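Local coordinates for lipoprotein (Streptococcus pneumoniae, PDB 3CX3) that binds zinc and probably serves as the lipid-tethered substrate-binding component of a zinc-uptake ABC transporter, at residues Y117-W122 and A202-E207; L123-A128 and K192-N197; N256-D261 and E273-I278. One frame throughout, in Å; residues are numbered along the deposited sequence.

Contact 1: Y117-W122 and A202-E207; sequences YDPHTW and AGISPE. With ZN (zinc ion), chain E.
D118 OD1 takes two N-H groups from H120, the residue whose ring meets I204 across the contact. H120 ND1 lies 2.9 Å from D118 OD1 and comes in on the syn side of the carboxylate, 27° out of its plane. The backbone N of H120 is also 2.9 Å from D118 OD1. It arrives from the other face of the carboxylate, 40° out of plane, and this second bond closes an Asx turn. The pair of bonds restrains both the backbone and the ring rotation of H120. Its ring is carried beside the backbone N, with CG anti to the carbonyl carbon (chi1 -84°), so that NE2 points into the metal site. H120 NE2 binds the zinc ion at 2.0 Å. H44, H184 and E259 supply the other protein ligands. This is the His3-Glu zinc site in the cleft of a two-lobed substrate-binding protein. D118 is a second-shell residue that orients one ligand, and its carboxylate would be expected to make the imidazole a stronger donor to the metal. Segment 202-207, in the loop after strand 198-200, approaches the same imidazole at its edge. I204 O sits close to the ring plane, 3.1 Å from H120 CE1. The I204 side chain covers the turn just before H120. I204 CG1 is 4.0 Å from P119 CD, and I204 CD1 ends 4.1 Å from Y117 O. One face of the W122 indole meets H120 CA, which is displaced toward the rim of the ring. The indole NE1 donates a hydrogen bond to P257 O.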
loop_
_atom_site.group_PDB
_atom_site.type_symbol
_atom_site.label_atom_id
_atom_site.label_comp_id
_atom_site.label_asym_id
_atom_site.label_seq_id
_atom_site.Cartn_x
_atom_site.Cartn_y
_atom_site.Cartn_z
ATOM N N TYR A 117 10.781 9.524 3.878
ATOM C CA TYR A 117 9.763 9.688 2.855
ATOM C C TYR A 117 8.590 8.771 3.108
ATOM O O TYR A 117 8.749 7.670 3.654
ATOM C CB TYR A 117 10.344 9.371 1.480
ATOM C CG TYR A 117 11.302 10.395 0.961
ATOM C CD1 TYR A 117 12.674 10.258 1.170
ATOM C CD2 TYR A 117 10.850 11.495 0.242
ATOM C CE1 TYR A 117 13.571 11.201 0.697
ATOM C CE2 TYR A 117 11.747 12.452 -0.248
ATOM C CZ TYR A 117 13.101 12.295 -0.016
ATOM O OH TYR A 117 13.997 13.232 -0.512
ATOM N N ASP A 118 7.412 9.220 2.693
ATOM C CA ASP A 118 6.197 8.436 2.825
ATOM C C ASP A 118 6.002 7.554 1.592
ATOM O O ASP A 118 5.807 8.058 0.488
ATOM C CB ASP A 118 4.970 9.328 3.087
ATOM C CG ASP A 118 3.692 8.516 3.327
ATOM O OD1 ASP A 118 3.687 7.303 3.105
ATOM O OD2 ASP A 118 2.666 9.076 3.734
ATOM N N PRO A 119 6.027 6.223 1.789
ATOM C CA PRO A 119 5.929 5.259 0.698
ATOM C C PRO A 119 4.514 4.932 0.216
ATOM O O PRO A 119 4.364 4.166 -0.747
ATOM C CB PRO A 119 6.521 3.989 1.327
ATOM C CG PRO A 119 6.173 4.083 2.796
ATOM C CD PRO A 119 6.199 5.563 3.106
ATOM N N HIS A 120 3.502 5.506 0.873
ATOM C CA HIS A 120 2.145 4.914 0.943
ATOM C C HIS A 120 1.264 5.302 -0.220
ATOM O O HIS A 120 0.027 5.341 -0.148
ATOM C CB HIS A 120 1.461 5.332 2.212
ATOM C CG HIS A 120 1.809 4.500 3.390
ATOM N ND1 HIS A 120 2.693 4.931 4.357
ATOM C CD2 HIS A 120 1.345 3.285 3.802
ATOM C CE1 HIS A 120 2.767 4.009 5.312
ATOM N NE2 HIS A 120 1.963 2.998 4.997
ATOM N N THR A 121 1.948 5.560 -1.303
ATOM C CA THR A 121 1.383 5.823 -2.588
ATOM C C THR A 121 0.136 4.988 -2.931
ATOM O O THR A 121 -0.943 5.542 -3.120
ATOM C CB THR A 121 2.534 5.684 -3.554
ATOM O OG1 THR A 121 2.984 6.998 -3.943
ATOM C CG2 THR A 121 2.205 4.801 -4.705
ATOM N N TRP A 122 0.272 3.662 -2.934
ATOM C CA TRP A 122 -0.696 2.770 -3.542
ATOM C C TRP A 122 -2.166 3.061 -3.230
ATOM O O TRP A 122 -3.047 2.573 -3.936
ATOM C CB TRP A 122 -0.338 1.318 -3.207
ATOM C CG TRP A 122 -0.343 0.971 -1.737
ATOM C CD1 TRP A 122 -1.385 0.494 -1.031
ATOM C CD2 TRP A 122 0.767 1.044 -0.817
ATOM N NE1 TRP A 122 -1.026 0.272 0.282
ATOM C CE2 TRP A 122 0.295 0.591 0.441
ATOM C CE3 TRP A 122 2.109 1.445 -0.935
ATOM C CZ2 TRP A 122 1.115 0.527 1.583
ATOM C CZ3 TRP A 122 2.935 1.387 0.201
ATOM C CH2 TRP A 122 2.430 0.927 1.445
ATOM N N ALA A 202 0.362 6.243 14.855
ATOM C CA ALA A 202 1.807 6.003 14.639
ATOM C C ALA A 202 2.333 6.763 13.405
ATOM O O ALA A 202 1.536 7.286 12.616
ATOM C CB ALA A 202 2.082 4.526 14.521
ATOM N N GLY A 203 3.658 6.835 13.246
ATOM C CA GLY A 203 4.265 7.467 12.072
ATOM C C GLY A 203 4.117 6.632 10.812
ATOM O O GLY A 203 3.239 5.769 10.725
ATOM N N ILE A 204 4.964 6.845 9.816
ATOM C CA ILE A 204 4.740 6.077 8.570
ATOM C C ILE A 204 4.770 4.554 8.775
ATOM O O ILE A 204 4.112 3.822 8.048
ATOM C CB ILE A 204 5.588 6.543 7.330
ATOM C CG1 ILE A 204 6.740 5.579 7.019
ATOM C CG2 ILE A 204 5.997 8.016 7.448
ATOM C CD1 ILE A 204 8.134 6.075 7.406
ATOM N N SER A 205 5.541 4.087 9.756
ATOM C CA SER A 205 5.550 2.668 10.120
ATOM C C SER A 205 4.885 2.452 11.488
ATOM O O SER A 205 4.993 3.308 12.367
ATOM C CB SER A 205 6.969 2.116 10.067
ATOM O OG SER A 205 7.383 1.613 11.312
ATOM N N PRO A 206 4.154 1.331 11.653
ATOM C CA PRO A 206 3.381 1.055 12.861
ATOM C C PRO A 206 4.208 0.982 14.136
ATOM O O PRO A 206 3.661 1.128 15.228
ATOM C CB PRO A 206 2.779 -0.323 12.574
ATOM C CG PRO A 206 2.710 -0.392 11.097
ATOM C CD PRO A 206 3.981 0.247 10.666
ATOM N N GLU A 207 5.510 0.749 14.010
ATOM C CA GLU A 207 6.363 0.689 15.184
ATOM C C GLU A 207 6.884 2.059 15.639
ATOM O O GLU A 207 7.591 2.153 16.644
ATOM C CB GLU A 207 7.490 -0.347 14.994
ATOM C CG GLU A 207 7.059 -1.733 14.341
ATOM C CD GLU A 207 5.780 -2.408 14.935
ATOM O OE1 GLU A 207 5.748 -3.660 15.004
ATOM O OE2 GLU A 207 4.803 -1.710 15.311
HETATM ZN ZN ZN E . 2.160 1.488 6.354
#

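Contact 2: L123-A128 and K192-N197; sequences LDPEKA and KRFGLN
R193 pairs with two acidic side chains and meets each in a different way. R193 NE gives a nearly straight hydrogen bond to D124 OD2 (2.7 Å, 168°). It uses the syn lone pair of the oxygen, and the oxygen lies in the guanidinium plane. E126 comes over one face of the same guanidinium instead. E126 OE2 is 2.9 Å from R193 NH1, but no N-H points at it, so this salt bridge rests on charge alone. The three residues form one salt-bridge network. R193 leaves its backbone with CG anti to N (chi1 -175°), then bends at chi2 and chi3 to bring NE onto D124. D124 is the N-cap residue of helix 125-142, and E126 stands in its first turn. Beside the network P125 CD touches the edge of the F194 ring, 4.1 Å from F194 CE1. One face of that ring carries R193 CG near its rim. The contact thus joins the start of helix 125-142 to the last, weakly bonded part of helix 188-193 and the turn that leads to strand 198-200. P125 and F194 both touch M276 of helix 268-281, modelled as selenomethionine, and helix 147-173 packs against them through T165, Q169 and F172.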
loop_
_atom_site.group_PDB
_atom_site.type_symbol
_atom_site.label_atom_id
_atom_site.label_comp_id
_atom_site.label_asym_id
_atom_site.label_seq_id
_atom_site.Cartn_x
_atom_site.Cartn_y
_atom_site.Cartn_z
ATOM N N LEU A 123 -2.406 3.880 -2.203
ATOM C CA LEU A 123 -3.741 4.196 -1.665
ATOM C C LEU A 123 -4.387 5.369 -2.355
ATOM O O LEU A 123 -5.538 5.720 -2.099
ATOM C CB LEU A 123 -3.644 4.505 -0.175
ATOM C CG LEU A 123 -3.428 3.279 0.722
ATOM C CD1 LEU A 123 -3.280 3.730 2.180
ATOM C CD2 LEU A 123 -4.557 2.217 0.554
ATOM N N ASP A 124 -3.630 6.001 -3.231
ATOM C CA ASP A 124 -4.165 7.087 -3.999
ATOM C C ASP A 124 -4.446 6.472 -5.336
ATOM O O ASP A 124 -3.522 6.008 -5.999
ATOM C CB ASP A 124 -3.134 8.191 -4.112
ATOM C CG ASP A 124 -3.538 9.253 -5.064
ATOM O OD1 ASP A 124 -4.484 9.033 -5.843
ATOM O OD2 ASP A 124 -2.895 10.321 -5.041
ATOM N N PRO A 125 -5.724 6.451 -5.739
ATOM C CA PRO A 125 -6.134 5.763 -6.968
ATOM C C PRO A 125 -5.257 6.099 -8.194
ATOM O O PRO A 125 -4.774 5.184 -8.859
ATOM C CB PRO A 125 -7.581 6.232 -7.145
ATOM C CG PRO A 125 -8.061 6.450 -5.747
ATOM C CD PRO A 125 -6.870 7.087 -5.065
ATOM N N GLU A 126 -5.026 7.379 -8.464
ATOM C CA GLU A 126 -4.075 7.801 -9.509
ATOM C C GLU A 126 -2.695 7.140 -9.445
ATOM O O GLU A 126 -2.137 6.745 -10.480
ATOM C CB GLU A 126 -3.855 9.313 -9.456
ATOM C CG GLU A 126 -4.884 10.140 -10.190
ATOM C CD GLU A 126 -4.241 11.242 -10.997
ATOM O OE1 GLU A 126 -3.290 10.938 -11.759
ATOM O OE2 GLU A 126 -4.688 12.404 -10.868
ATOM N N LYS A 127 -2.155 7.048 -8.224
ATOM C CA LYS A 127 -0.796 6.592 -7.991
ATOM C C LYS A 127 -0.700 5.085 -8.002
ATOM O O LYS A 127 0.352 4.528 -8.341
ATOM C CB LYS A 127 -0.225 7.174 -6.702
ATOM C CG LYS A 127 -0.025 8.700 -6.792
ATOM C CD LYS A 127 0.581 9.262 -5.528
ATOM C CE LYS A 127 0.692 10.766 -5.567
ATOM N NZ LYS A 127 1.779 11.212 -6.484
ATOM N N ALA A 128 -1.777 4.401 -7.640
ATOM C CA ALA A 128 -1.790 2.986 -7.885
ATOM C C ALA A 128 -1.656 2.868 -9.410
ATOM O O ALA A 128 -0.783 2.164 -9.908
ATOM C CB ALA A 128 -3.069 2.361 -7.377
ATOM N N LYS A 192 -4.885 13.584 0.727
ATOM C CA LYS A 192 -4.431 14.763 -0.000
ATOM C C LYS A 192 -5.090 14.815 -1.367
ATOM O O LYS A 192 -5.472 15.891 -1.827
ATOM C CB LYS A 192 -2.903 14.781 -0.119
ATOM C CG LYS A 192 -2.320 16.029 -0.777
ATOM C CD LYS A 192 -0.789 15.987 -0.832
ATOM C CE LYS A 192 -0.140 16.806 0.282
ATOM N NZ LYS A 192 0.063 16.020 1.530
ATOM N N ARG A 193 -5.250 13.663 -2.012
ATOM C CA ARG A 193 -5.996 13.635 -3.272
ATOM C C ARG A 193 -7.483 14.004 -3.098
ATOM O O ARG A 193 -8.201 14.219 -4.077
ATOM C CB ARG A 193 -5.848 12.305 -4.014
ATOM C CG ARG A 193 -6.545 12.348 -5.377
ATOM C CD ARG A 193 -5.884 11.515 -6.432
ATOM N NE ARG A 193 -4.477 11.850 -6.649
ATOM C CZ ARG A 193 -4.033 12.790 -7.480
ATOM N NH1 ARG A 193 -4.882 13.531 -8.189
ATOM N NH2 ARG A 193 -2.725 12.989 -7.598
ATOM N N PHE A 194 -7.938 14.107 -1.857
ATOM C CA PHE A 194 -9.354 14.336 -1.643
ATOM C C PHE A 194 -9.706 15.514 -0.742
ATOM O O PHE A 194 -10.839 15.635 -0.284
ATOM C CB PHE A 194 -10.012 13.030 -1.201
ATOM C CG PHE A 194 -10.066 12.008 -2.287
ATOM C CD1 PHE A 194 -9.185 10.938 -2.296
ATOM C CD2 PHE A 194 -10.980 12.136 -3.330
ATOM C CE1 PHE A 194 -9.229 9.982 -3.314
ATOM C CE2 PHE A 194 -11.036 11.194 -4.358
ATOM C CZ PHE A 194 -10.155 10.112 -4.352
ATOM N N GLY A 195 -8.740 16.399 -0.520
ATOM C CA GLY A 195 -8.967 17.599 0.279
ATOM C C GLY A 195 -9.030 17.318 1.765
ATOM O O GLY A 195 -8.938 18.237 2.582
ATOM N N LEU A 196 -9.197 16.043 2.117
ATOM C CA LEU A 196 -9.156 15.607 3.495
ATOM C C LEU A 196 -7.767 15.838 4.077
ATOM O O LEU A 196 -6.787 16.012 3.339
ATOM C CB LEU A 196 -9.475 14.117 3.582
ATOM C CG LEU A 196 -10.676 13.574 2.803
ATOM C CD1 LEU A 196 -10.604 12.061 2.782
ATOM C CD2 LEU A 196 -12.001 14.045 3.404
ATOM N N ASN A 197 -7.700 15.862 5.407
ATOM C CA ASN A 197 -6.429 15.775 6.108
ATOM C C ASN A 197 -6.513 14.669 7.151
ATOM O O ASN A 197 -7.545 14.494 7.791
ATOM C CB ASN A 197 -6.015 17.112 6.723
ATOM C CG ASN A 197 -6.813 17.464 7.941
ATOM O OD1 ASN A 197 -8.001 17.769 7.850
ATOM N ND2 ASN A 197 -6.161 17.435 9.103
#

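Contact 3: N256-D261 and E273-I278; sequences NPLESD and EENMSI. With ZN (zinc ion), chain E.
N275 reaches out from helix 268-281 and sets its side-chain amide against the backbone of N256. With chi1 at -61° the N275 amide swings to the side of its own backbone N, facing the loop. N275 OD1 accepts the backbone N-H of N256, with N256 N at 3.0 Å. The bond is fairly straight at the hydrogen (162°). At the acceptor it is not: N256 N stands well above the carbonyl plane, off the lone pairs. The N275 amide is therefore met over its flat side. N256 CB packs closely on it too, 3.3 Å from N275 ND2. L258 comes past N275 from the other direction, the two side chains running antiparallel. L258 CD2 lies 3.8 Å from N275 ND2. The same nitrogen makes a weak hydrogen bond to N271 O, one turn earlier in the helix. L258 also packs on N271 and Y268 of helix 268-281 and on Y18 of helix 18-28. E259 follows and extends its chain away from the helix. E259 OE2 binds the zinc ion at 2.1 Å, while E259 OE1 of the same carboxylate stays 3.2 Å from the metal. The loop that follows strand 252-254 is thus tied to helix 268-281 near its start, at N256, and to zinc three residues later, at E259. It supplies the carboxylate that completes the three-histidine zinc site of this protein, in the cleft of a substrate-binding fold.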
loop_
_atom_site.group_PDB
_atom_site.type_symbol
_atom_site.label_atom_id
_atom_site.label_comp_id
_atom_site.label_asym_id
_atom_site.label_seq_id
_atom_site.Cartn_x
_atom_site.Cartn_y
_atom_site.Cartn_z
ATOM N N ASN A 256 -8.597 -0.444 6.048
ATOM C CA ASN A 256 -7.446 -1.203 5.510
ATOM C C ASN A 256 -6.447 -0.376 4.659
ATOM O O ASN A 256 -6.813 0.192 3.614
ATOM C CB ASN A 256 -7.920 -2.382 4.662
ATOM C CG ASN A 256 -7.133 -3.667 4.911
ATOM O OD1 ASN A 256 -7.731 -4.749 5.069
ATOM N ND2 ASN A 256 -5.810 -3.577 4.905
ATOM N N PRO A 257 -5.180 -0.333 5.099
ATOM C CA PRO A 257 -4.136 0.326 4.322
ATOM C C PRO A 257 -3.555 -0.634 3.262
ATOM O O PRO A 257 -2.583 -0.274 2.560
ATOM C CB PRO A 257 -3.095 0.683 5.378
ATOM C CG PRO A 257 -3.230 -0.319 6.468
ATOM C CD PRO A 257 -4.660 -0.901 6.369
ATOM N N LEU A 258 -4.162 -1.827 3.159
ATOM C CA LEU A 258 -3.816 -2.876 2.192
ATOM C C LEU A 258 -2.400 -3.441 2.277
ATOM O O LEU A 258 -1.882 -4.007 1.328
ATOM C CB LEU A 258 -4.160 -2.460 0.763
ATOM C CG LEU A 258 -5.546 -1.852 0.545
ATOM C CD1 LEU A 258 -5.619 -1.166 -0.828
ATOM C CD2 LEU A 258 -6.689 -2.848 0.710
ATOM N N GLU A 259 -1.795 -3.318 3.442
ATOM C CA GLU A 259 -0.474 -3.858 3.681
ATOM C C GLU A 259 -0.482 -5.378 3.862
ATOM O O GLU A 259 0.425 -6.070 3.389
ATOM C CB GLU A 259 0.147 -3.148 4.872
ATOM C CG GLU A 259 0.663 -1.757 4.543
ATOM C CD GLU A 259 0.823 -0.921 5.774
ATOM O OE1 GLU A 259 1.152 -1.492 6.830
ATOM O OE2 GLU A 259 0.587 0.301 5.697
ATOM N N SER A 260 -1.495 -5.883 4.567
ATOM C CA SER A 260 -1.854 -7.297 4.522
ATOM C C SER A 260 -2.845 -7.474 3.381
ATOM O O SER A 260 -3.389 -6.496 2.845
ATOM C CB SER A 260 -2.529 -7.721 5.826
ATOM O OG SER A 260 -1.692 -7.483 6.947
ATOM N N ASP A 261 -3.082 -8.718 2.997
ATOM C CA ASP A 261 -4.158 -9.002 2.066
ATOM C C ASP A 261 -5.350 -9.566 2.816
ATOM O O ASP A 261 -5.183 -10.416 3.690
ATOM C CB ASP A 261 -3.717 -9.924 0.934
ATOM C CG ASP A 261 -3.062 -11.177 1.426
ATOM O OD1 ASP A 261 -2.057 -11.073 2.168
ATOM O OD2 ASP A 261 -3.547 -12.269 1.049
ATOM N N GLU A 273 -11.438 0.710 -3.178
ATOM C CA GLU A 273 -12.762 1.295 -3.182
ATOM C C GLU A 273 -13.544 0.971 -1.921
ATOM O O GLU A 273 -14.233 1.853 -1.379
ATOM C CB GLU A 273 -13.556 0.856 -4.416
ATOM C CG GLU A 273 -15.051 1.133 -4.326
ATOM C CD GLU A 273 -15.712 1.385 -5.679
ATOM O OE1 GLU A 273 -16.769 2.064 -5.713
ATOM O OE2 GLU A 273 -15.183 0.916 -6.706
ATOM N N GLU A 274 -13.470 -0.278 -1.456
ATOM C CA GLU A 274 -14.247 -0.674 -0.273
ATOM C C GLU A 274 -13.867 0.154 0.966
ATOM O O GLU A 274 -14.726 0.607 1.711
ATOM C CB GLU A 274 -14.121 -2.162 0.019
ATOM C CG GLU A 274 -14.647 -2.512 1.401
ATOM C CD GLU A 274 -14.731 -3.990 1.657
ATOM O OE1 GLU A 274 -15.831 -4.446 2.053
ATOM O OE2 GLU A 274 -13.709 -4.694 1.462
ATOM N N ASN A 275 -12.575 0.353 1.179
ATOM C CA ASN A 275 -12.139 1.206 2.272
ATOM C C ASN A 275 -12.392 2.670 1.960
ATOM O O ASN A 275 -12.530 3.481 2.866
ATOM C CB ASN A 275 -10.679 0.942 2.620
ATOM C CG ASN A 275 -10.448 -0.483 3.075
ATOM O OD1 ASN A 275 -10.862 -0.876 4.174
ATOM N ND2 ASN A 275 -9.805 -1.277 2.221
HETATM N N MSE A 276 -12.495 3.010 0.682
HETATM C CA MSE A 276 -12.896 4.362 0.323
HETATM C C MSE A 276 -14.351 4.638 0.665
HETATM O O MSE A 276 -14.679 5.764 1.049
HETATM C CB MSE A 276 -12.575 4.664 -1.125
HETATM C CG MSE A 276 -11.097 4.836 -1.329
HETATM SE SE MSE A 276 -10.638 5.108 -3.172
HETATM C CE MSE A 276 -11.316 6.919 -3.428
ATOM N N SER A 277 -15.203 3.611 0.548
ATOM C CA SER A 277 -16.586 3.639 1.059
ATOM C C SER A 277 -16.631 4.049 2.521
ATOM O O SER A 277 -17.165 5.101 2.889
ATOM C CB SER A 277 -17.225 2.248 0.984
ATOM O OG SER A 277 -17.734 1.959 -0.291
ATOM N N ILE A 278 -16.072 3.170 3.344
ATOM C CA ILE A 278 -16.028 3.320 4.785
ATOM C C ILE A 278 -15.672 4.758 5.164
ATOM O O ILE A 278 -16.470 5.436 5.815
ATOM C CB ILE A 278 -15.072 2.257 5.395
ATOM C CG1 ILE A 278 -15.627 0.852 5.114
ATOM C CG2 ILE A 278 -14.855 2.474 6.903
ATOM C CD1 ILE A 278 -14.589 -0.267 5.164
HETATM ZN ZN ZN E . 2.160 1.488 6.354
#

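How the contacts relate
Along the chain, contact 2 falls wholly between the two segments of contact 1, and contact 3 comes after both. Their centres are 13 to 15 Å apart. Contacts 1 and 3 share the zinc ion and bring in two of its four ligands, and W122 joins them directly. Contact 2 lies farther out, with the side chain of D124 about 14 Å from the zinc ion. It continues the chain of segment 117-122 into helix 125-142, and it meets contact 3 through L123, which touches P257 and L258. Segments 202-207 and 256-261 follow the two outermost strands, 198-200 and 252-254, of one parallel sheet. The three contacts thus link the metal cleft to helices 125-142, 188-193 and 268-281.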